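Local atomic coordinates of extracellular solute-binding protein, family 5 (Chelativorans sp., PDB entry 6WM6), a protein that binds EDTA and other aminopolycarboxylates in the periplasm, probably handing them to an ABC transporter for uptake. Residues A[53-58]-A[70-75]; A[346-351]-A[526-531]; A[405-410]-A[432-437]. All coordinates share one frame; numbering follows the deposited sequence. Where two conformers were deposited one is given.

Interaction 1: residues A[53-58]-A[70-75]; sequences AVTRDI and NAVVRT. With EDO (1,2-ethanediol), chain H; SO4 (sulfate ion), chain B.
Asn70 OD1, lying against Arg56 CD, accepts the Val73 N-H at 2.9 Å in a nearly straight capping bond (169°) that makes Asn70 the N-cap of helix 71-77. The Asn70 amide is folded back over the first turn because CG stands between the backbone N and the carbonyl carbon (chi1 66°). Its other end, ND2, donates to a water that in turn donates to Asp57 O, tying the cap to the loop that follows strand 49-54. Arg56, extended from CG to NE, crosses the amide obliquely: CD meets Asn70 ND2 at 3.7 Å, the guanidinium plane lies only 17° from that of the amide, and Asn70 CB sits over one guanidinium face. Beyond the cap, Ala71 N donates at 2.9 Å to O1 of a sulfate, like the ethanediol nearby probably from the crystallisation liquor, while Arg56 NH2 reaches sulfate O2 in a weak bond. Tyr460 also holds this anion, which the positive end of the helix probably helps to attract. Val72 is the apolar wedge of the contact. Its CG1 touches Ile58 CD1 at 3.6 Å and Val54 CB at 3.9 Å, and its CG2 lies against Arg56 CG. Phe254 of strand 251-256 touches Val54 and Thr75. Thr55 N donates to the ethanediol O1 at 3.2 Å. Arg56 O, buried without a polar partner, faces the methyl Val72 CG1 at 3.7 Å.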
ATOM      1  N   ALA A  53       3.135 -14.138 -11.892  1.00 18.49           N
ATOM      2  CA  ALA A  53       2.453 -13.214 -12.783  1.00 18.75           C
ATOM      3  C   ALA A  53       2.346 -11.836 -12.152  1.00 18.96           C
ATOM      4  O   ALA A  53       2.016 -11.715 -10.968  1.00 20.30           O
ATOM      5  CB  ALA A  53       1.034 -13.712 -13.080  1.00 20.37           C
ATOM      6  N   VAL A  54       2.600 -10.790 -12.954  1.00 20.83           N
ATOM      7  CA  VAL A  54       2.392  -9.407 -12.519  1.00 22.36           C
ATOM      8  C   VAL A  54       1.517  -8.696 -13.533  1.00 21.98           C
ATOM      9  O   VAL A  54       1.488  -9.069 -14.707  1.00 23.56           O
ATOM     10  CB  VAL A  54       3.717  -8.648 -12.290  1.00 22.06           C
ATOM     11  CG1 VAL A  54       4.531  -9.362 -11.213  1.00 23.01           C
ATOM     12  CG2 VAL A  54       4.492  -8.514 -13.571  1.00 23.77           C
ATOM     13  N   THR A  55       0.801  -7.665 -13.059  1.00 24.67           N
ATOM     14  CA  THR A  55      -0.303  -7.064 -13.801  1.00 28.57           C
ATOM     15  C   THR A  55       0.073  -5.795 -14.562  1.00 35.98           C
ATOM     16  O   THR A  55      -0.772  -5.264 -15.288  1.00 33.97           O
ATOM     17  CB  THR A  55      -1.464  -6.738 -12.848  1.00 31.62           C
ATOM     18  OG1 THR A  55      -1.015  -5.828 -11.839  1.00 49.95           O
ATOM     19  CG2 THR A  55      -1.996  -8.002 -12.178  1.00 36.39           C
ATOM     20  N   ARG A  56       1.298  -5.292 -14.417  1.00 28.14           N
ATOM     21  CA  ARG A  56       1.740  -4.111 -15.144  1.00 25.78           C
ATOM     22  C   ARG A  56       3.052  -4.409 -15.864  1.00 26.93           C
ATOM     23  O   ARG A  56       3.868  -5.215 -15.393  1.00 25.66           O
ATOM     24  CB  ARG A  56       1.997  -2.921 -14.198  1.00 27.68           C
ATOM     25  CG  ARG A  56       0.848  -2.518 -13.296  1.00 32.32           C
ATOM     26  CD  ARG A  56       1.336  -1.469 -12.297  1.00 42.39           C
ATOM     27  NE  ARG A  56       0.299  -1.014 -11.378  1.00 48.33           N
ATOM     28  CZ  ARG A  56      -0.490   0.035 -11.594  1.00 53.77           C
ATOM     29  NH1 ARG A  56      -0.376   0.748 -12.706  1.00 52.47           N
ATOM     30  NH2 ARG A  56      -1.399   0.371 -10.690  1.00 58.93           N
ATOM     31  N   ASP A  57       3.266  -3.744 -17.001  1.00 28.66           N
ATOM     32  CA  ASP A  57       4.588  -3.725 -17.605  1.00 25.36           C
ATOM     33  C   ASP A  57       5.530  -2.898 -16.729  1.00 26.72           C
ATOM     34  O   ASP A  57       5.094  -2.113 -15.883  1.00 30.19           O
ATOM     35  CB  ASP A  57       4.516  -3.134 -19.015  1.00 30.13           C
ATOM     36  CG  ASP A  57       5.809  -3.309 -19.814  1.00 29.83           C
ATOM     37  OD1 ASP A  57       6.649  -4.165 -19.485  1.00 29.45           O
ATOM     38  OD2 ASP A  57       5.992  -2.567 -20.813  1.00 36.22           O
ATOM     39  N   ILE A  58       6.832  -3.108 -16.908  1.00 27.33           N
ATOM     40  CA  ILE A  58       7.850  -2.369 -16.167  1.00 24.50           C
ATOM     41  C   ILE A  58       8.430  -1.311 -17.103  1.00 24.70           C
ATOM     42  O   ILE A  58       9.168  -1.635 -18.043  1.00 25.90           O
ATOM     43  CB  ILE A  58       8.977  -3.280 -15.660  1.00 24.64           C
ATOM     44  CG1 ILE A  58       8.436  -4.482 -14.887  1.00 31.78           C
ATOM     45  CG2 ILE A  58       9.945  -2.459 -14.802  1.00 27.22           C
ATOM     46  CD1 ILE A  58       7.711  -4.129 -13.632  1.00 39.28           C
ATOM     47  N   ASN A  70       4.652   1.497  -7.294  1.00 19.06           N
ATOM     48  CA  ASN A  70       3.474   0.639  -7.349  1.00 18.51           C
ATOM     49  C   ASN A  70       3.900  -0.773  -6.946  1.00 20.47           C
ATOM     50  O   ASN A  70       5.096  -1.098  -6.879  1.00 18.94           O
ATOM     51  CB  ASN A  70       2.781   0.688  -8.714  1.00 19.36           C
ATOM     52  CG  ASN A  70       3.618   0.115  -9.828  1.00 22.10           C
ATOM     53  OD1 ASN A  70       4.067  -1.041  -9.771  1.00 20.68           O
ATOM     54  ND2 ASN A  70       3.821   0.897 -10.881  1.00 26.90           N
ATOM     55  N   ALA A  71       2.907  -1.618  -6.668  1.00 20.73           N
ATOM     56  CA  ALA A  71       3.202  -2.939  -6.126  1.00 19.32           C
ATOM     57  C   ALA A  71       3.930  -3.837  -7.128  1.00 21.22           C
ATOM     58  O   ALA A  71       4.660  -4.747  -6.715  1.00 21.06           O
ATOM     59  CB  ALA A  71       1.907  -3.621  -5.663  1.00 21.28           C
ATOM     60  N   VAL A  72       3.757  -3.629  -8.427  1.00 19.28           N
ATOM     61  CA  VAL A  72       4.467  -4.441  -9.408  1.00 19.89           C
ATOM     62  C   VAL A  72       5.967  -4.148  -9.373  1.00 18.77           C
ATOM     63  O   VAL A  72       6.805  -5.065  -9.301  1.00 18.72           O
ATOM     64  CB  VAL A  72       3.883  -4.254 -10.819  1.00 22.63           C
ATOM     65  CG1 VAL A  72       4.741  -4.955 -11.855  1.00 22.75           C
ATOM     66  CG2 VAL A  72       2.456  -4.774 -10.851  1.00 23.77           C
ATOM     67  N   VAL A  73       6.340  -2.866  -9.455  1.00 18.53           N
ATOM     68  CA  VAL A  73       7.759  -2.524  -9.402  1.00 19.03           C
ATOM     69  C   VAL A  73       8.348  -2.975  -8.073  1.00 18.39           C
ATOM     70  O   VAL A  73       9.491  -3.442  -8.002  1.00 17.93           O
ATOM     71  CB  VAL A  73       7.950  -1.013  -9.650  1.00 18.85           C
ATOM     72  CG1 VAL A  73       9.428  -0.645  -9.601  1.00 19.68           C
ATOM     73  CG2 VAL A  73       7.349  -0.627 -10.991  1.00 20.92           C
ATOM     74  N   ARG A  74       7.595  -2.823  -6.995  1.00 17.64           N
ATOM     75  CA  ARG A  74       8.082  -3.240  -5.685  1.00 17.04           C
ATOM     76  C   ARG A  74       8.336  -4.741  -5.674  1.00 17.35           C
ATOM     77  O   ARG A  74       9.385  -5.200  -5.205  1.00 18.44           O
ATOM     78  CB  ARG A  74       7.063  -2.820  -4.620  1.00 19.28           C
ATOM     79  CG  ARG A  74       7.651  -2.607  -3.246  1.00 20.15           C
ATOM     80  CD  ARG A  74       6.641  -1.989  -2.268  1.00 20.56           C
ATOM     81  NE  ARG A  74       6.153  -0.690  -2.718  1.00 20.42           N
ATOM     82  CZ  ARG A  74       4.907  -0.421  -3.085  1.00 20.34           C
ATOM     83  NH1 ARG A  74       3.968  -1.338  -3.070  1.00 23.14           N
ATOM     84  NH2 ARG A  74       4.614   0.806  -3.488  1.00 22.94           N
ATOM     85  N   THR A  75       7.383  -5.525  -6.179  1.00 17.41           N
ATOM     86  CA  THR A  75       7.523  -6.981  -6.210  1.00 16.88           C
ATOM     87  C   THR A  75       8.722  -7.416  -7.044  1.00 17.95           C
ATOM     88  O   THR A  75       9.508  -8.274  -6.626  1.00 18.11           O
ATOM     89  CB  THR A  75       6.226  -7.604  -6.738  1.00 17.13           C
ATOM     90  OG1 THR A  75       5.197  -7.388  -5.762  1.00 18.10           O
ATOM     91  CG2 THR A  75       6.349  -9.100  -6.965  1.00 19.22           C
TER
HETATM   92  C1  EDO H 607       1.312  -8.648  -8.823  1.00 43.59           C
HETATM   93  O1  EDO H 607       0.820  -7.749  -9.832  1.00 37.96           O
HETATM   94  C2  EDO H 607       2.273  -7.914  -7.892  1.00 47.58           C
HETATM   95  O2  EDO H 607       1.566  -7.400  -6.755  1.00 53.56           O
HETATM   96  S   SO4 B 601      -0.743   0.199  -6.135  1.00 32.09           S
HETATM   97  O1  SO4 B 601       0.426  -0.566  -5.692  1.00 41.88           O
HETATM   98  O2  SO4 B 601      -1.160  -0.282  -7.441  1.00 49.20           O
HETATM   99  O3  SO4 B 601      -1.851   0.027  -5.155  1.00 27.08           O
HETATM  100  O4  SO4 B 601      -0.377   1.609  -6.223  1.00 60.49           O
HETATM  101  O   HOH W   1       4.626  -0.274 -13.641  1.00 33.61           O

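Interaction 2: residues A[346-351]-A[526-531]; sequences RNWPHM and PIYQLP
The irregular segment 348-351 runs at 150° to strand segment 526-531, so the two are roughly antiparallel, and their CA atoms come closest at Met351 and Tyr528. One direct backbone bond joins them: Met351 N donates to Ile527 O at 3.0 Å, from 37° above the carbonyl plane. Two waters extend the pairing. One donates to Pro349 O and Gln529 OE1 and accepts from Gln529 N, while Gln529 NE2 bonds to Ser303 O; the other donates to Ile527 O and lies in the plane of the His350 ring, beside ND1. Trp348 reaches three strand residues. The indole swings away from the Trp348 N and turns its NE1 edge to the strand, where NE1 donates to Gln529 O at 2.8 Å, the acceptor almost exactly in the ring plane and the donor in the carbonyl plane. The same edge points at the face of Tyr528 in an offset edge-to-face pair, planes at 90° and centroids 5.3 Å apart. Farther along the indole, CH2 rests on Pro531 CB at 3.8 Å, while Pro349 CD covers part of one ring face. A leucine in place of Trp348 removes the indole N-H and would probably leave Gln529 O without this donor and open a gap between Tyr528 and Pro531. At the other end, Pro526 CB touches Met351 O at 3.3 Å. Ile527, Tyr528 and Leu530 bond to strands 305-311 and 302-303, and segment 346-351 is laid along their strand as a loop against the mixed sheet of a family 5 solute-binding protein.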
ATOM      1  N   ARG A 346     -15.464 -15.052   5.700  1.00 22.87           N
ATOM      2  CA  ARG A 346     -16.024 -15.229   7.028  1.00 23.56           C
ATOM      3  C   ARG A 346     -15.471 -14.195   8.001  1.00 20.34           C
ATOM      4  O   ARG A 346     -14.283 -13.839   7.945  1.00 20.89           O
ATOM      5  CB  ARG A 346     -15.697 -16.629   7.563  1.00 28.13           C
ATOM      6  N   ASN A 347     -16.335 -13.675   8.865  1.00 22.60           N
ATOM      7  CA  ASN A 347     -15.949 -12.753   9.927  1.00 21.62           C
ATOM      8  C   ASN A 347     -15.091 -11.621   9.374  1.00 20.65           C
ATOM      9  O   ASN A 347     -14.038 -11.266   9.923  1.00 21.42           O
ATOM     10  CB  ASN A 347     -15.227 -13.503  11.056  1.00 23.30           C
ATOM     11  CG  ASN A 347     -16.124 -14.547  11.725  1.00 28.85           C
ATOM     12  OD1 ASN A 347     -15.702 -15.679  11.942  1.00 41.76           O
ATOM     13  ND2 ASN A 347     -17.348 -14.164  12.028  1.00 30.56           N
ATOM     14  N   TRP A 348     -15.552 -11.042   8.282  1.00 18.38           N
ATOM     15  CA  TRP A 348     -14.797  -9.970   7.633  1.00 18.59           C
ATOM     16  C   TRP A 348     -15.077  -8.661   8.361  1.00 17.92           C
ATOM     17  O   TRP A 348     -16.240  -8.286   8.529  1.00 18.88           O
ATOM     18  CB  TRP A 348     -15.186  -9.843   6.168  1.00 17.74           C
ATOM     19  CG  TRP A 348     -14.086  -9.200   5.358  1.00 17.17           C
ATOM     20  CD1 TRP A 348     -14.046  -7.925   4.847  1.00 16.53           C
ATOM     21  CD2 TRP A 348     -12.851  -9.820   4.985  1.00 15.45           C
ATOM     22  NE1 TRP A 348     -12.859  -7.731   4.183  1.00 16.85           N
ATOM     23  CE2 TRP A 348     -12.113  -8.878   4.245  1.00 16.18           C
ATOM     24  CE3 TRP A 348     -12.297 -11.094   5.191  1.00 17.34           C
ATOM     25  CZ2 TRP A 348     -10.857  -9.172   3.713  1.00 17.76           C
ATOM     26  CZ3 TRP A 348     -11.061 -11.383   4.672  1.00 17.42           C
ATOM     27  CH2 TRP A 348     -10.358 -10.423   3.925  1.00 16.58           C
ATOM     28  N   PRO A 349     -14.060  -7.936   8.815  1.00 16.96           N
ATOM     29  CA  PRO A 349     -14.327  -6.790   9.682  1.00 17.36           C
ATOM     30  C   PRO A 349     -14.752  -5.538   8.924  1.00 16.56           C
ATOM     31  O   PRO A 349     -14.194  -5.202   7.873  1.00 18.25           O
ATOM     32  CB  PRO A 349     -12.965  -6.563  10.380  1.00 22.97           C
ATOM     33  CG  PRO A 349     -11.963  -7.075   9.412  1.00 21.48           C
ATOM     34  CD  PRO A 349     -12.617  -8.243   8.698  1.00 18.96           C
ATOM     35  N   HIS A 350     -15.721  -4.842   9.484  1.00 18.08           N
ATOM     36  CA  HIS A 350     -15.949  -3.445   9.122  1.00 16.79           C
ATOM     37  C   HIS A 350     -14.709  -2.627   9.474  1.00 19.05           C
ATOM     38  O   HIS A 350     -13.973  -2.933  10.419  1.00 20.43           O
ATOM     39  CB  HIS A 350     -17.103  -2.871   9.939  1.00 19.59           C
ATOM     40  CG  HIS A 350     -18.452  -3.377   9.556  1.00 18.17           C
ATOM     41  ND1 HIS A 350     -19.058  -3.052   8.361  1.00 19.73           N
ATOM     42  CD2 HIS A 350     -19.334  -4.157  10.234  1.00 20.28           C
ATOM     43  CE1 HIS A 350     -20.255  -3.623   8.313  1.00 19.32           C
ATOM     44  NE2 HIS A 350     -20.439  -4.313   9.432  1.00 20.63           N
ATOM     45  N   MET A 351     -14.484  -1.551   8.727  1.00 16.81           N
ATOM     46  CA  MET A 351     -13.478  -0.564   9.087  1.00 16.71           C
ATOM     47  C   MET A 351     -14.182   0.759   9.344  1.00 17.72           C
ATOM     48  O   MET A 351     -14.754   1.357   8.412  1.00 18.21           O
ATOM     49  CB  MET A 351     -12.417  -0.418   8.019  1.00 17.07           C
ATOM     50  CG  MET A 351     -11.313   0.537   8.449  1.00 18.10           C
ATOM     51  SD  MET A 351      -9.916   0.377   7.320  1.00 18.75           S
ATOM     52  CE  MET A 351      -9.024   1.893   7.711  1.00 16.76           C
ATOM     53  N   PRO A 526     -14.932   5.197   5.525  1.00 14.54           N
ATOM     54  CA  PRO A 526     -14.251   3.905   5.388  1.00 14.34           C
ATOM     55  C   PRO A 526     -15.265   2.784   5.294  1.00 14.78           C
ATOM     56  O   PRO A 526     -16.338   2.847   5.904  1.00 15.95           O
ATOM     57  CB  PRO A 526     -13.435   3.804   6.686  1.00 16.02           C
ATOM     58  CG  PRO A 526     -14.294   4.545   7.725  1.00 16.54           C
ATOM     59  CD  PRO A 526     -15.014   5.642   6.936  1.00 15.56           C
ATOM     60  N   ILE A 527     -14.905   1.738   4.545  1.00 15.42           N
ATOM     61  CA  ILE A 527     -15.810   0.616   4.270  1.00 14.18           C
ATOM     62  C   ILE A 527     -15.237  -0.667   4.883  1.00 14.35           C
ATOM     63  O   ILE A 527     -15.628  -1.069   5.979  1.00 15.38           O
ATOM     64  CB  ILE A 527     -16.137   0.540   2.773  1.00 15.15           C
ATOM     65  CG1 ILE A 527     -16.806   1.849   2.305  1.00 16.45           C
ATOM     66  CG2 ILE A 527     -17.055  -0.636   2.483  1.00 17.99           C
ATOM     67  CD1 ILE A 527     -16.949   1.999   0.798  1.00 17.98           C
ATOM     68  N   TYR A 528     -14.310  -1.326   4.205  1.00 15.08           N
ATOM     69  CA  TYR A 528     -13.662  -2.526   4.744  1.00 14.61           C
ATOM     70  C   TYR A 528     -12.430  -2.814   3.899  1.00 14.49           C
ATOM     71  O   TYR A 528     -12.265  -2.305   2.785  1.00 15.34           O
ATOM     72  CB  TYR A 528     -14.609  -3.722   4.819  1.00 15.81           C
ATOM     73  CG  TYR A 528     -15.187  -4.220   3.524  1.00 16.57           C
ATOM     74  CD1 TYR A 528     -14.383  -4.833   2.570  1.00 17.43           C
ATOM     75  CD2 TYR A 528     -16.560  -4.109   3.237  1.00 17.19           C
ATOM     76  CE1 TYR A 528     -14.893  -5.319   1.369  1.00 18.50           C
ATOM     77  CE2 TYR A 528     -17.064  -4.577   2.039  1.00 17.72           C
ATOM     78  CZ  TYR A 528     -16.240  -5.171   1.122  1.00 18.62           C
ATOM     79  OH  TYR A 528     -16.714  -5.666  -0.089  1.00 24.27           O
ATOM     80  N   GLN A 529     -11.569  -3.672   4.442  1.00 15.82           N
ATOM     81  CA  GLN A 529     -10.319  -4.047   3.786  1.00 14.96           C
ATOM     82  C   GLN A 529     -10.548  -4.962   2.595  1.00 14.71           C
ATOM     83  O   GLN A 529     -11.377  -5.877   2.623  1.00 16.50           O
ATOM     84  CB  GLN A 529      -9.436  -4.770   4.804  1.00 14.52           C
ATOM     85  CG  GLN A 529      -8.816  -3.863   5.871  1.00 15.33           C
ATOM     86  CD  GLN A 529      -8.376  -4.669   7.050  1.00 14.46           C
ATOM     87  OE1 GLN A 529      -9.169  -4.971   7.940  1.00 16.39           O
ATOM     88  NE2 GLN A 529      -7.093  -4.982   7.091  1.00 15.44           N
ATOM     89  N   LEU A 530      -9.767  -4.748   1.539  1.00 15.27           N
ATOM     90  CA  LEU A 530      -9.783  -5.655   0.414  1.00 14.45           C
ATOM     91  C   LEU A 530      -9.214  -7.006   0.821  1.00 16.00           C
ATOM     92  O   LEU A 530      -8.279  -7.076   1.611  1.00 16.90           O
ATOM     93  CB  LEU A 530      -8.942  -5.115  -0.745  1.00 17.25           C
ATOM     94  CG  LEU A 530      -9.562  -4.009  -1.601  1.00 17.06           C
ATOM     95  CD1 LEU A 530      -9.770  -2.717  -0.862  1.00 19.14           C
ATOM     96  CD2 LEU A 530      -8.665  -3.765  -2.821  1.00 20.30           C
ATOM     97  N   PRO A 531      -9.712  -8.091   0.253  1.00 16.10           N
ATOM     98  CA  PRO A 531      -9.042  -9.385   0.440  1.00 16.49           C
ATOM     99  C   PRO A 531      -7.863  -9.522  -0.498  1.00 16.73           C
ATOM    100  O   PRO A 531      -7.928  -9.164  -1.670  1.00 18.20           O
ATOM    101  CB  PRO A 531     -10.139 -10.397   0.082  1.00 18.83           C
ATOM    102  CG  PRO A 531     -10.985  -9.674  -0.935  1.00 22.90           C
ATOM    103  CD  PRO A 531     -10.977  -8.209  -0.515  1.00 19.87           C
TER
HETATM  104  O   HOH W   2     -11.773  -4.076   7.258  1.00 16.61           O
HETATM  105  O   HOH W   3     -18.340  -1.518   6.114  1.00 21.90           O

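Interaction 3: residues A[405-410]-A[432-437]; sequences STLRLS and LGLKTD
Thr406 CG2 lies over two flat groups of the neighbouring strand. It sits above the face of the peptide joining Thr436 to Asp437, 3.6 Å from Thr436 C, and above one face of the Asp437 carboxylate, 3.6 Å from Asp437 CG and only slightly farther from both oxygens. The carboxylate half is tentative, since Asp437 was modelled in two conformers. The methyl gets there because Thr406 OG1 is turned opposite the carbonyl carbon (chi1 -63°), which sets CG2 anti to the backbone N; OG1 then passes beside Lys435 CB. The backbones pair in parallel register. Leu407 straddles Thr436, its N donating to Lys435 O at 2.9 Å and its O accepting from Asp437 N at 2.7 Å, close to the line of the carbonyl. Leu407 O also receives a CA-H contact from Thr436 CA at 3.2 Å. Asp437 in turn straddles Arg408, for its O takes the Leu409 N-H at 2.9 Å. Strands 407-410 and 436-439 are the two arms of a beta-alpha-beta crossover through helix 416-429, which packs on the face bearing Leu407 and Thr436: both touch Ile429, and Thr436 OG1 bonds to Thr426. Leu407 CD1 meets Leu434 CD1 at 4.2 Å, and Leu434 carries on to Leu323 and Val327 of helix 321-330. Arg408 and Asp437 occupy the other face, where the Arg408 guanidinium is taken up by a salt bridge to Asp455 and a bond to Gly452 O. Ahead of the paired residues, a water donates to Ser405 O and accepts from Lys435 N, both in the loops leading into the strands.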
ATOM      1  N   SER A 405     -28.449  18.508  -7.813  1.00 24.25           N
ATOM      2  CA  SER A 405     -28.009  17.848  -9.029  1.00 23.78           C
ATOM      3  C   SER A 405     -27.855  16.343  -8.816  1.00 22.13           C
ATOM      4  O   SER A 405     -27.631  15.862  -7.704  1.00 23.54           O
ATOM      5  CB  SER A 405     -26.659  18.409  -9.458  1.00 28.80           C
ATOM      6  OG  SER A 405     -26.762  19.788  -9.775  1.00 37.29           O
ATOM      7  N   THR A 406     -27.964  15.607  -9.930  1.00 24.77           N
ATOM      8  CA  THR A 406     -27.573  14.197  -9.930  1.00 22.87           C
ATOM      9  C   THR A 406     -26.111  14.090  -9.509  1.00 23.86           C
ATOM     10  O   THR A 406     -25.253  14.841  -9.994  1.00 25.38           O
ATOM     11  CB  THR A 406     -27.781  13.602 -11.307  1.00 25.95           C
ATOM     12  OG1 THR A 406     -29.184  13.642 -11.634  1.00 31.23           O
ATOM     13  CG2 THR A 406     -27.297  12.176 -11.368  1.00 25.47           C
ATOM     14  N   LEU A 407     -25.832  13.175  -8.580  1.00 21.21           N
ATOM     15  CA  LEU A 407     -24.500  13.033  -8.019  1.00 21.07           C
ATOM     16  C   LEU A 407     -23.631  12.168  -8.911  1.00 23.31           C
ATOM     17  O   LEU A 407     -24.049  11.091  -9.344  1.00 27.42           O
ATOM     18  CB  LEU A 407     -24.603  12.405  -6.645  1.00 21.13           C
ATOM     19  CG  LEU A 407     -25.486  13.154  -5.641  1.00 21.67           C
ATOM     20  CD1 LEU A 407     -25.525  12.395  -4.329  1.00 23.87           C
ATOM     21  CD2 LEU A 407     -24.982  14.565  -5.429  1.00 22.39           C
ATOM     22  N   ARG A 408     -22.408  12.623  -9.146  1.00 20.14           N
ATOM     23  CA  ARG A 408     -21.436  11.888  -9.951  1.00 19.88           C
ATOM     24  C   ARG A 408     -20.619  11.017  -9.005  1.00 19.38           C
ATOM     25  O   ARG A 408     -19.875  11.535  -8.171  1.00 19.47           O
ATOM     26  CB  ARG A 408     -20.535  12.868 -10.690  1.00 21.34           C
ATOM     27  CG  ARG A 408     -21.296  13.713 -11.716  1.00 24.63           C
ATOM     28  CD  ARG A 408     -20.568  15.033 -11.993  1.00 29.16           C
ATOM     29  NE  ARG A 408     -20.412  15.852 -10.799  1.00 27.99           N
ATOM     30  CZ  ARG A 408     -19.642  16.939 -10.725  1.00 30.14           C
ATOM     31  NH1 ARG A 408     -18.958  17.333 -11.778  1.00 30.09           N
ATOM     32  NH2 ARG A 408     -19.562  17.627  -9.587  1.00 30.27           N
ATOM     33  N   LEU A 409     -20.785   9.696  -9.126  1.00 19.54           N
ATOM     34  CA  LEU A 409     -20.096   8.713  -8.294  1.00 19.13           C
ATOM     35  C   LEU A 409     -19.142   7.950  -9.193  1.00 20.48           C
ATOM     36  O   LEU A 409     -19.577   7.172 -10.036  1.00 20.06           O
ATOM     37  CB  LEU A 409     -21.112   7.803  -7.619  1.00 22.67           C
ATOM     38  CG  LEU A 409     -20.602   6.553  -6.896  1.00 28.07           C
ATOM     39  CD1 LEU A 409     -19.380   6.825  -6.052  1.00 32.28           C
ATOM     40  CD2 LEU A 409     -21.738   5.985  -6.047  1.00 25.51           C
ATOM     41  N   SER A 410     -17.852   8.222  -9.050  1.00 19.57           N
ATOM     42  CA  SER A 410     -16.830   7.609  -9.883  1.00 19.67           C
ATOM     43  C   SER A 410     -16.030   6.566  -9.107  1.00 19.31           C
ATOM     44  O   SER A 410     -15.965   6.568  -7.869  1.00 19.59           O
ATOM     45  CB  SER A 410     -15.898   8.656 -10.494  1.00 22.29           C
ATOM     46  OG  SER A 410     -15.155   9.339  -9.505  1.00 20.78           O
ATOM     47  N   LEU A 432     -33.700   9.502  -0.107  1.00 25.30           N
ATOM     48  CA  LEU A 432     -33.460  10.899   0.220  1.00 23.20           C
ATOM     49  C   LEU A 432     -33.820  11.836  -0.924  1.00 23.72           C
ATOM     50  O   LEU A 432     -33.709  13.057  -0.758  1.00 26.38           O
ATOM     51  CB  LEU A 432     -31.993  11.109   0.583  1.00 23.49           C
ATOM     52  CG  LEU A 432     -31.440  10.229   1.702  1.00 23.94           C
ATOM     53  CD1 LEU A 432     -29.987  10.619   2.006  1.00 23.27           C
ATOM     54  CD2 LEU A 432     -32.301  10.293   2.965  1.00 26.52           C
ATOM     55  N   GLY A 433     -34.253  11.301  -2.063  1.00 24.31           N
ATOM     56  CA  GLY A 433     -34.511  12.133  -3.220  1.00 23.13           C
ATOM     57  C   GLY A 433     -33.295  12.427  -4.059  1.00 25.70           C
ATOM     58  O   GLY A 433     -33.301  13.389  -4.829  1.00 24.49           O
ATOM     59  N   LEU A 434     -32.227  11.641  -3.904  1.00 24.55           N
ATOM     60  CA  LEU A 434     -30.991  11.816  -4.652  1.00 24.64           C
ATOM     61  C   LEU A 434     -30.865  10.765  -5.741  1.00 24.09           C
ATOM     62  O   LEU A 434     -31.307   9.625  -5.593  1.00 27.78           O
ATOM     63  CB  LEU A 434     -29.796  11.683  -3.702  1.00 22.84           C
ATOM     64  CG  LEU A 434     -29.710  12.803  -2.663  1.00 22.94           C
ATOM     65  CD1 LEU A 434     -28.689  12.439  -1.585  1.00 23.65           C
ATOM     66  CD2 LEU A 434     -29.320  14.112  -3.324  1.00 23.22           C
ATOM     67  N   LYS A 435     -30.271  11.184  -6.860  1.00 24.18           N
ATOM     68  CA  LYS A 435     -29.958  10.297  -7.971  1.00 25.67           C
ATOM     69  C   LYS A 435     -28.447  10.281  -8.160  1.00 25.12           C
ATOM     70  O   LYS A 435     -27.739  11.182  -7.711  1.00 25.22           O
ATOM     71  CB  LYS A 435     -30.606  10.776  -9.263  1.00 29.32           C
ATOM     72  CG  LYS A 435     -32.125  10.822  -9.227  1.00 39.44           C
ATOM     73  CD  LYS A 435     -32.670  11.612 -10.412  1.00 57.93           C
ATOM     74  CE  LYS A 435     -34.158  11.887 -10.261  1.00 74.00           C
ATOM     75  NZ  LYS A 435     -34.627  12.999 -11.138  1.00 80.20           N
ATOM     76  N   THR A 436     -27.954   9.254  -8.837  1.00 23.09           N
ATOM     77  CA  THR A 436     -26.542   9.152  -9.123  1.00 22.54           C
ATOM     78  C   THR A 436     -26.290   8.816 -10.583  1.00 25.60           C
ATOM     79  O   THR A 436     -27.147   8.254 -11.280  1.00 28.13           O
ATOM     80  CB  THR A 436     -25.847   8.090  -8.276  1.00 24.92           C
ATOM     81  OG1 THR A 436     -26.233   6.791  -8.738  1.00 27.75           O
ATOM     82  CG2 THR A 436     -26.218   8.262  -6.821  1.00 28.82           C
ATOM     83  N   ASP A 437     -25.107   9.208 -11.042  1.00 23.02           N
ATOM     84  CA  ASP A 437     -24.547   8.775 -12.316  0.54 22.62           C
ATOM     85  C   ASP A 437     -23.265   8.027 -11.987  1.00 24.04           C
ATOM     86  O   ASP A 437     -22.366   8.588 -11.351  1.00 25.23           O
ATOM     87  CB  ASP A 437     -24.220   9.967 -13.219  0.54 26.85           C
ATOM     88  CG  ASP A 437     -25.431  10.474 -13.989  0.54 34.24           C
ATOM     89  OD1 ASP A 437     -26.413   9.717 -14.136  0.54 33.72           O
ATOM     90  OD2 ASP A 437     -25.385  11.630 -14.455  0.54 38.00           O
TER
HETATM   91  O   HOH W   4     -29.724  13.901  -6.981  1.00 28.18           O

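How the interactions relate
Interaction 2 is the buried contact of the three; interactions 1 and 3 are partly buried, and interaction 3 lies farthest from the centre of the chain. Interactions 2 and 3 reach the same mixed sheet, 25 Å apart between centres, through strands 524-537 and 407-410, whereas interaction 1 joins the end of strand 49-54, of a four-strand sheet, to helix 71-77. Their chemistry follows their place: regular parallel backbone bonds in 3, one direct backbone bond, waters and an indole in 2, and no direct hydrogen bond between segments in 1, where valine packing, a water and small bound molecules do the joining. Tyr460, from a strand of the sheet shared by 2 and 3, bonds the sulfate of interaction 1.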